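Local coordinates for protein 433aa long hypothetical phosphoribosylglycinamide formyl transferase (Pyrococcus horikoshii, PDB 2DWC) that is probably an ATP-grasp protein of the PurT type and binds adenosine-5'-diphosphate, at residues A215-H218 with E224-T227; P357-L362 with R385-A390. One frame throughout, in Å; residues are numbered along the deposited sequence.

Interaction 1 of 2, residues A215-H218 with E224-T227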
loop_
_atom_site.group_PDB
_atom_site.type_symbol
_atom_site.label_atom_id
_atom_site.label_comp_id
_atom_site.label_asym_id
_atom_site.label_seq_id
_atom_site.Cartn_x
_atom_site.Cartn_y
_atom_site.Cartn_z
ATOM N N ALA B 215 7.934 -13.939 -13.245
ATOM C CA ALA B 215 8.951 -13.280 -14.087
ATOM C C ALA B 215 8.433 -11.930 -14.620
ATOM O O ALA B 215 7.289 -11.821 -15.063
ATOM C CB ALA B 215 9.303 -14.185 -15.269
ATOM N N VAL B 216 9.251 -10.896 -14.535
ATOM C CA VAL B 216 8.821 -9.595 -15.065
ATOM C C VAL B 216 9.774 -9.074 -16.120
ATOM O O VAL B 216 10.990 -8.996 -15.896
ATOM C CB VAL B 216 8.631 -8.539 -13.894
ATOM C CG1 VAL B 216 9.920 -8.344 -13.069
ATOM C CG2 VAL B 216 8.210 -7.171 -14.463
ATOM N N ARG B 217 9.210 -8.737 -17.296
ATOM C CA ARG B 217 9.967 -8.167 -18.412
ATOM C C ARG B 217 9.885 -6.658 -18.280
ATOM O O ARG B 217 8.808 -6.102 -18.181
ATOM C CB ARG B 217 9.359 -8.606 -19.745
ATOM C CG ARG B 217 9.771 -10.077 -20.115
ATOM C CD ARG B 217 9.085 -10.613 -21.368
ATOM N NE ARG B 217 9.332 -9.696 -22.478
ATOM C CZ ARG B 217 10.384 -9.761 -23.286
ATOM N NH1 ARG B 217 11.304 -10.717 -23.120
ATOM N NH2 ARG B 217 10.501 -8.891 -24.265
ATOM N N HIS B 218 11.015 -5.973 -18.328
ATOM C CA HIS B 218 10.985 -4.512 -18.134
ATOM C C HIS B 218 12.284 -3.943 -18.703
ATOM O O HIS B 218 13.194 -4.701 -19.035
ATOM C CB HIS B 218 10.924 -4.221 -16.612
ATOM C CG HIS B 218 12.122 -4.749 -15.862
ATOM N ND1 HIS B 218 13.238 -3.984 -15.590
ATOM C CD2 HIS B 218 12.361 -5.966 -15.316
ATOM C CE1 HIS B 218 14.105 -4.704 -14.892
ATOM N NE2 HIS B 218 13.596 -5.909 -14.712
ATOM N N GLU B 224 17.343 -1.320 -22.643
ATOM C CA GLU B 224 17.027 -2.617 -23.261
ATOM C C GLU B 224 16.106 -3.401 -22.357
ATOM O O GLU B 224 16.046 -3.162 -21.168
ATOM C CB GLU B 224 18.291 -3.421 -23.488
ATOM C CG GLU B 224 19.198 -2.673 -24.411
ATOM C CD GLU B 224 20.504 -3.373 -24.626
ATOM O OE1 GLU B 224 20.924 -4.156 -23.733
ATOM O OE2 GLU B 224 21.103 -3.116 -25.693
ATOM N N ILE B 225 15.421 -4.373 -22.925
ATOM C CA ILE B 225 14.526 -5.170 -22.111
ATOM C C ILE B 225 15.237 -6.332 -21.428
ATOM O O ILE B 225 16.037 -7.053 -22.056
ATOM C CB ILE B 225 13.373 -5.686 -22.963
ATOM C CG1 ILE B 225 12.626 -4.483 -23.542
ATOM C CG2 ILE B 225 12.456 -6.613 -22.126
ATOM C CD1 ILE B 225 11.578 -4.900 -24.544
ATOM N N VAL B 226 15.001 -6.472 -20.124
ATOM C CA VAL B 226 15.551 -7.603 -19.364
ATOM C C VAL B 226 14.421 -8.315 -18.622
ATOM O O VAL B 226 13.286 -7.812 -18.568
ATOM C CB VAL B 226 16.622 -7.144 -18.324
ATOM C CG1 VAL B 226 17.789 -6.528 -19.036
ATOM C CG2 VAL B 226 16.036 -6.131 -17.362
ATOM N N THR B 227 14.710 -9.490 -18.059
ATOM C CA THR B 227 13.687 -10.226 -17.327
ATOM C C THR B 227 14.242 -10.491 -15.918
ATOM O O THR B 227 15.379 -10.969 -15.766
ATOM C CB THR B 227 13.386 -11.563 -18.041
ATOM O OG1 THR B 227 13.134 -11.308 -19.430
ATOM C CG2 THR B 227 12.172 -12.270 -17.384
HETATM O O HOH W 1 11.707 -12.698 -21.218
#

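Interaction 2 of 2, residues P357-L362 with R385-A390. With SO4 (sulfate ion), chain F.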
loop_
_atom_site.group_PDB
_atom_site.type_symbol
_atom_site.label_atom_id
_atom_site.label_comp_id
_atom_site.label_asym_id
_atom_site.label_seq_id
_atom_site.Cartn_x
_atom_site.Cartn_y
_atom_site.Cartn_z
ATOM N N PRO B 357 -21.720 -7.337 2.062
ATOM C CA PRO B 357 -21.053 -8.308 2.953
ATOM C C PRO B 357 -20.513 -7.685 4.227
ATOM O O PRO B 357 -20.198 -6.457 4.272
ATOM C CB PRO B 357 -19.906 -8.865 2.081
ATOM C CG PRO B 357 -20.430 -8.644 0.620
ATOM C CD PRO B 357 -21.073 -7.265 0.731
ATOM N N ARG B 358 -20.426 -8.490 5.301
ATOM C CA ARG B 358 -19.855 -7.969 6.534
ATOM C C ARG B 358 -19.020 -9.131 7.098
ATOM O O ARG B 358 -19.292 -10.326 6.828
ATOM C CB ARG B 358 -20.918 -7.452 7.534
ATOM C CG ARG B 358 -22.119 -8.223 7.770
ATOM C CD ARG B 358 -22.940 -7.426 8.813
ATOM N NE ARG B 358 -23.738 -6.358 8.223
ATOM C CZ ARG B 358 -24.229 -5.309 8.893
ATOM N NH1 ARG B 358 -23.994 -5.166 10.201
ATOM N NH2 ARG B 358 -24.984 -4.403 8.279
ATOM N N PHE B 359 -17.977 -8.764 7.820
ATOM C CA PHE B 359 -17.014 -9.739 8.310
ATOM C C PHE B 359 -16.887 -9.618 9.797
ATOM O O PHE B 359 -16.723 -8.509 10.311
ATOM C CB PHE B 359 -15.652 -9.416 7.690
ATOM C CG PHE B 359 -15.668 -9.301 6.205
ATOM C CD1 PHE B 359 -15.972 -8.088 5.576
ATOM C CD2 PHE B 359 -15.438 -10.432 5.421
ATOM C CE1 PHE B 359 -16.045 -8.017 4.190
ATOM C CE2 PHE B 359 -15.521 -10.359 4.029
ATOM C CZ PHE B 359 -15.833 -9.122 3.425
ATOM N N ARG B 360 -16.938 -10.730 10.524
ATOM C CA ARG B 360 -16.732 -10.588 11.967
ATOM C C ARG B 360 -15.646 -11.541 12.431
ATOM O O ARG B 360 -15.143 -12.340 11.666
ATOM C CB ARG B 360 -18.019 -10.799 12.774
ATOM C CG ARG B 360 -18.521 -12.228 12.784
ATOM C CD ARG B 360 -19.749 -12.321 13.708
ATOM N NE ARG B 360 -20.205 -13.707 13.778
ATOM C CZ ARG B 360 -21.335 -14.117 14.355
ATOM N NH1 ARG B 360 -22.172 -13.248 14.940
ATOM N NH2 ARG B 360 -21.631 -15.415 14.330
ATOM N N GLY B 361 -15.315 -11.452 13.704
ATOM C CA GLY B 361 -14.212 -12.262 14.224
ATOM C C GLY B 361 -12.930 -11.457 14.240
ATOM O O GLY B 361 -11.848 -11.996 14.541
ATOM N N LEU B 362 -13.026 -10.131 13.995
ATOM C CA LEU B 362 -11.828 -9.289 13.915
ATOM C C LEU B 362 -11.076 -9.038 15.206
ATOM O O LEU B 362 -9.888 -8.764 15.166
ATOM C CB LEU B 362 -12.166 -7.907 13.235
ATOM C CG LEU B 362 -12.827 -8.093 11.863
ATOM C CD1 LEU B 362 -13.239 -6.684 11.294
ATOM C CD2 LEU B 362 -11.859 -8.831 10.899
ATOM N N ARG B 385 -17.218 -16.741 -3.984
ATOM C CA ARG B 385 -16.511 -15.501 -4.364
ATOM C C ARG B 385 -15.410 -15.164 -3.350
ATOM O O ARG B 385 -15.633 -15.243 -2.155
ATOM C CB ARG B 385 -17.488 -14.314 -4.443
ATOM C CG ARG B 385 -16.900 -13.053 -5.130
ATOM C CD ARG B 385 -17.913 -11.904 -5.273
ATOM N NE ARG B 385 -17.573 -11.196 -6.520
ATOM C CZ ARG B 385 -18.266 -10.189 -7.034
ATOM N NH1 ARG B 385 -19.354 -9.738 -6.412
ATOM N NH2 ARG B 385 -17.879 -9.649 -8.188
ATOM N N ARG B 386 -14.227 -14.773 -3.826
ATOM C CA ARG B 386 -13.162 -14.409 -2.900
ATOM C C ARG B 386 -13.424 -12.965 -2.469
ATOM O O ARG B 386 -13.444 -12.059 -3.319
ATOM C CB ARG B 386 -11.818 -14.444 -3.606
ATOM C CG ARG B 386 -10.669 -14.402 -2.653
ATOM C CD ARG B 386 -9.372 -14.515 -3.469
ATOM N NE ARG B 386 -9.278 -15.833 -4.098
ATOM C CZ ARG B 386 -8.779 -16.056 -5.313
ATOM N NH1 ARG B 386 -8.328 -15.050 -6.051
ATOM N NH2 ARG B 386 -8.722 -17.295 -5.787
ATOM N N LEU B 387 -13.603 -12.762 -1.168
ATOM C CA LEU B 387 -13.894 -11.430 -0.620
ATOM C C LEU B 387 -12.705 -10.770 0.046
ATOM O O LEU B 387 -12.740 -9.552 0.337
ATOM C CB LEU B 387 -15.058 -11.523 0.382
ATOM C CG LEU B 387 -16.359 -12.007 -0.261
ATOM C CD1 LEU B 387 -17.504 -11.858 0.788
ATOM C CD2 LEU B 387 -16.657 -11.171 -1.538
ATOM N N GLY B 388 -11.639 -11.539 0.304
ATOM C CA GLY B 388 -10.470 -10.919 0.925
ATOM C C GLY B 388 -9.369 -11.936 1.111
ATOM O O GLY B 388 -9.484 -13.060 0.605
ATOM N N ILE B 389 -8.300 -11.551 1.799
ATOM C CA ILE B 389 -7.221 -12.503 2.090
ATOM C C ILE B 389 -6.614 -12.203 3.449
ATOM O O ILE B 389 -6.621 -11.061 3.907
ATOM C CB ILE B 389 -5.994 -12.433 1.109
ATOM C CG1 ILE B 389 -5.534 -10.964 0.942
ATOM C CG2 ILE B 389 -6.309 -13.147 -0.191
ATOM C CD1 ILE B 389 -4.120 -10.859 0.384
ATOM N N ALA B 390 -6.097 -13.244 4.098
ATOM C CA ALA B 390 -5.313 -13.041 5.302
ATOM C C ALA B 390 -3.853 -13.096 4.781
ATOM O O ALA B 390 -3.531 -13.900 3.891
ATOM C CB ALA B 390 -5.547 -14.208 6.321
HETATM S S SO4 F . -15.215 -11.934 -9.235
HETATM O O1 SO4 F . -16.174 -13.081 -9.361
HETATM O O2 SO4 F . -13.931 -12.307 -9.916
HETATM O O3 SO4 F . -15.810 -10.719 -9.885
HETATM O O4 SO4 F . -14.975 -11.655 -7.782
#

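Interaction 1 of 2, residues A215-H218 with E224-T227
V226 lays its CG2 methyl over one face of the H218 imidazole, a CH-pi contact with the carbon 3.8 Å from the ring centroid but displaced toward the rim, so that CE1 of H218 is the ring atom nearest to it, 3.4 Å from V226 CG2. The H218 ring gets there because CG sits between the backbone N and the carbonyl carbon (chi1 61°), and its NE2 is held by a hydrogen bond to T228 OG1. The R217 guanidinium, on the other side of the sheet, has I225 CG2 over one face, 3.7 Å from NH2 of R217. At its edge, in plane, a water accepts from R217 NH1 and also bonds T227 OG1. These pairs belong to the antiparallel beta hairpin of strands 209-219 and 225-238 in the ATP-grasp region. H218 and V226 form a hydrogen-bonded pair: H218 N donates to V226 O at 2.9 Å, and V226 N returns the bond to H218 O at 2.8 Å, both nearly straight. R217 and T227 make the neighbouring non-hydrogen-bonded pair, their CA atoms 4.4 Å apart. A long arginine suits this strand position next to helix 253-270, where it touches T267: its aliphatic part lies beside T227, with CG 3.6 Å from T227 OG1, and its NE bonds the carbonyl of G272. The compact A215 meets the methyl of T227.

Interaction 2 of 2, residues P357-L362 with R385-A390
L387 touches both P357 and F359, and it is the one residue of 385-390 to do so. Ahead of it, R385 turns its guanidinium edge to a sulfate ion, probably from the crystallisation liquor and also bonded by K378 and Y382: NE of R385 donates to sulfate O4 and NH2 to sulfate O3, each at 2.9 Å and nearly straight. The two N-H groups along an arginine edge match two oxygens of a tetrahedral anion. R386 takes no part in the contact and forms salt bridges with D241 and D298. At L387 the chain offers branched carbon to the first segment. Its CB approaches the F359 ring at its edge, in the ring plane, 3.9 Å from CE2 of F359. With CG of L387 anti to the carbonyl carbon (chi1 -62°), the CD1 methyl reaches on to P357, 4.0 Å from P357 CB. No hydrogen bond crosses between the segments; the contact is wholly apolar, which suits three buried side chains: a proline and a phenylalanine present carbon to a branched leucine, whose CB and CD1 can meet both at once. L387 and G388 both face I348, a classic beta bulge in strand 386-393, and beyond it A390, small enough to lie close under a helix, meets V407 and A408 of helix 397-409. L387 and F359 also share L413 of strand 412-414, which pairs with strand 358-360; F359 and R360 in turn pair with a strand of the second subunit, so this sheet continues across the dimer interface.

In the fold
The two contacts lie on opposite sides of the chain's centre, their own centres about 35 Å apart and their nearest atoms about 18 Å apart, yet both reach the large mixed sheet. Interaction 1 is internal to that sheet, joining adjacent strands of one hairpin in the ATP-grasp region; it is partly buried, and it combines backbone hydrogen bonds with a CH-pi contact, a water bridge and a charged arginine. Interaction 2, in the PurT C-terminal region, is fully buried where its side chains touch and joins strand 386-393 of the mixed sheet to strand 358-360 of a separate small sheet. There only carbon meets carbon, and the second subunit lies beside it, whereas no other chain touches interaction 1.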